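Local coordinates for protein purine nucleosidase, (IunH-1) (Sulfolobus solfataricus, PDB 3T8J) that is a purine nucleosidase by name, a member of the nucleoside hydrolase family, and holds a bound sodium ion, at residues N164-P169 with I267-T272. Residues are numbered along the deposited sequence; the frame is centred on the assembly and turned at random.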
loop_
_atom_site.group_PDB
_atom_site.type_symbol
_atom_site.label_atom_id
_atom_site.label_comp_id
_atom_site.label_asym_id
_atom_site.label_seq_id
_atom_site.Cartn_x
_atom_site.Cartn_y
_atom_site.Cartn_z
ATOM N N ASN A 164 -5.987 20.491 2.321
ATOM C CA ASN A 164 -7.276 20.241 1.635
ATOM C C ASN A 164 -7.298 18.862 0.968
ATOM O O ASN A 164 -8.282 18.127 1.083
ATOM C CB ASN A 164 -7.567 21.311 0.585
ATOM C CG ASN A 164 -7.933 22.640 1.199
ATOM O OD1 ASN A 164 -8.296 22.715 2.381
ATOM N ND2 ASN A 164 -7.864 23.727 0.392
ATOM N N ILE A 165 -6.208 18.507 0.285
ATOM C CA ILE A 165 -6.134 17.196 -0.372
ATOM C C ILE A 165 -6.007 16.073 0.660
ATOM O O ILE A 165 -6.675 15.031 0.564
ATOM C CB ILE A 165 -4.970 17.133 -1.384
ATOM C CG1 ILE A 165 -5.045 18.295 -2.389
ATOM C CG2 ILE A 165 -4.920 15.750 -2.136
ATOM C CD1 ILE A 165 -6.330 18.323 -3.228
ATOM N N TRP A 166 -5.157 16.275 1.682
ATOM C CA TRP A 166 -4.940 15.263 2.720
ATOM C C TRP A 166 -6.244 14.907 3.506
ATOM O O TRP A 166 -6.456 13.743 3.859
ATOM C CB TRP A 166 -3.857 15.771 3.708
ATOM C CG TRP A 166 -3.584 14.837 4.839
ATOM C CD1 TRP A 166 -2.660 13.814 4.889
ATOM C CD2 TRP A 166 -4.232 14.840 6.119
ATOM N NE1 TRP A 166 -2.718 13.164 6.102
ATOM C CE2 TRP A 166 -3.685 13.774 6.871
ATOM C CE3 TRP A 166 -5.249 15.625 6.693
ATOM C CZ2 TRP A 166 -4.104 13.490 8.165
ATOM C CZ3 TRP A 166 -5.652 15.333 7.978
ATOM C CH2 TRP A 166 -5.086 14.272 8.696
ATOM N N VAL A 167 -7.081 15.894 3.795
ATOM C CA VAL A 167 -8.310 15.657 4.606
ATOM C C VAL A 167 -9.183 14.591 3.962
ATOM O O VAL A 167 -9.671 13.665 4.617
ATOM C CB VAL A 167 -9.088 16.948 4.859
ATOM C CG1 VAL A 167 -10.544 16.665 5.296
ATOM C CG2 VAL A 167 -8.365 17.836 5.915
ATOM N N ASP A 168 -9.330 14.706 2.635
ATOM C CA ASP A 168 -10.157 13.766 1.873
ATOM C C ASP A 168 -9.517 13.461 0.528
ATOM O O ASP A 168 -9.911 14.020 -0.490
ATOM C CB ASP A 168 -11.609 14.216 1.748
ATOM C CG ASP A 168 -12.532 13.082 1.309
ATOM O OD1 ASP A 168 -12.020 12.027 0.864
ATOM O OD2 ASP A 168 -13.778 13.225 1.405
ATOM N N PRO A 169 -8.531 12.560 0.546
ATOM C CA PRO A 169 -7.807 12.301 -0.721
ATOM C C PRO A 169 -8.611 11.446 -1.660
ATOM O O PRO A 169 -8.361 11.455 -2.870
ATOM C CB PRO A 169 -6.531 11.608 -0.253
ATOM C CG PRO A 169 -6.921 10.934 1.013
ATOM C CD PRO A 169 -7.944 11.824 1.685
ATOM N N ILE A 267 2.196 6.807 4.680
ATOM C CA ILE A 267 2.856 8.062 4.969
ATOM C C ILE A 267 2.683 9.164 3.883
ATOM O O ILE A 267 2.728 10.344 4.185
ATOM C CB ILE A 267 4.352 7.783 5.276
ATOM C CG1 ILE A 267 4.929 8.910 6.098
ATOM C CG2 ILE A 267 5.144 7.459 4.016
ATOM C CD1 ILE A 267 6.257 8.527 6.741
ATOM N N THR A 268 2.496 8.743 2.622
ATOM C CA THR A 268 2.347 9.606 1.468
ATOM C C THR A 268 0.893 10.058 1.232
ATOM O O THR A 268 0.602 10.756 0.252
ATOM C CB THR A 268 2.843 8.857 0.206
ATOM O OG1 THR A 268 2.272 7.545 0.225
ATOM C CG2 THR A 268 4.377 8.782 0.193
ATOM N N ARG A 269 -0.018 9.711 2.149
ATOM C CA ARG A 269 -1.410 10.123 2.046
ATOM C C ARG A 269 -1.527 11.594 1.678
ATOM O O ARG A 269 -0.922 12.456 2.323
ATOM C CB ARG A 269 -2.145 9.887 3.377
ATOM C CG ARG A 269 -3.553 10.474 3.427
ATOM C CD ARG A 269 -4.248 10.307 4.785
ATOM N NE ARG A 269 -5.388 11.198 4.933
ATOM C CZ ARG A 269 -6.251 11.165 5.940
ATOM N NH1 ARG A 269 -6.133 10.220 6.854
ATOM N NH2 ARG A 269 -7.246 12.046 6.006
ATOM N N GLY A 270 -2.355 11.887 0.680
ATOM C CA GLY A 270 -2.652 13.265 0.333
ATOM C C GLY A 270 -1.680 13.978 -0.566
ATOM O O GLY A 270 -1.941 15.121 -0.947
ATOM N N MET A 271 -0.592 13.312 -0.955
ATOM C CA MET A 271 0.344 13.917 -1.898
ATOM C C MET A 271 -0.278 14.112 -3.270
ATOM O O MET A 271 -1.129 13.327 -3.715
ATOM C CB MET A 271 1.624 13.090 -2.062
ATOM C CG MET A 271 2.529 13.093 -0.825
ATOM S SD MET A 271 4.157 12.395 -1.093
ATOM C CE MET A 271 4.899 13.709 -1.968
ATOM N N THR A 272 0.094 15.225 -3.875
ATOM C CA THR A 272 -0.181 15.498 -5.313
ATOM C C THR A 272 1.114 15.226 -6.090
ATOM O O THR A 272 2.097 15.982 -5.992
ATOM C CB THR A 272 -0.637 16.948 -5.518
ATOM O OG1 THR A 272 0.323 17.837 -4.927
ATOM C CG2 THR A 272 -2.019 17.205 -4.896
#
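The guanidinium of R269 lies flat over one face of the W166 indole while its edge closes on the carbonyl oxygen of the same residue. The two planes are 12° apart, and R269 CZ sits 4.0 Å from the centroid of the six-membered ring of W166, a cation-pi stack. Nearer the backbone, R269 CD packs against W166 NE1 at 3.5 Å. The grip on W166 O is side-on: R269 NE donates at 3.0 Å and R269 NH2 at 2.8 Å, both bent, with the oxygen close to the guanidinium plane. A weak third bond runs from R269 NH2 to V167 O at 3.2 Å. With both CG atoms anti to their backbone N (chi1 178° in W166, 172° in R269) and the arginine chain extended from CG to NE, the two side chains cross at a slant with their flat groups face to face, and the stack together with the paired bonds should hold the guanidinium against rotation. In this nucleoside hydrolase fold, built round a mixed, largely parallel sheet, the contact joins helix 163-167, and P169 at the start of the next helix, to the connection between strands 251-261 and 272-275. That connection makes a type II beta turn from T268 to M271, closed by M271 N to T268 O. G270, at the third position of the turn, where the backbone angles themselves call for glycine, brings its CA within 3.9 Å of W166 CA. I165 CG2 meets G270 O at 3.3 Å, and P169 packs its ring against R269 CG and G270 CA. Farther out, R269 NH2 also bonds N71 O, D262 holds the turn through backbone bonds to G270 and M271, and M271 packs against M271 of a second subunit.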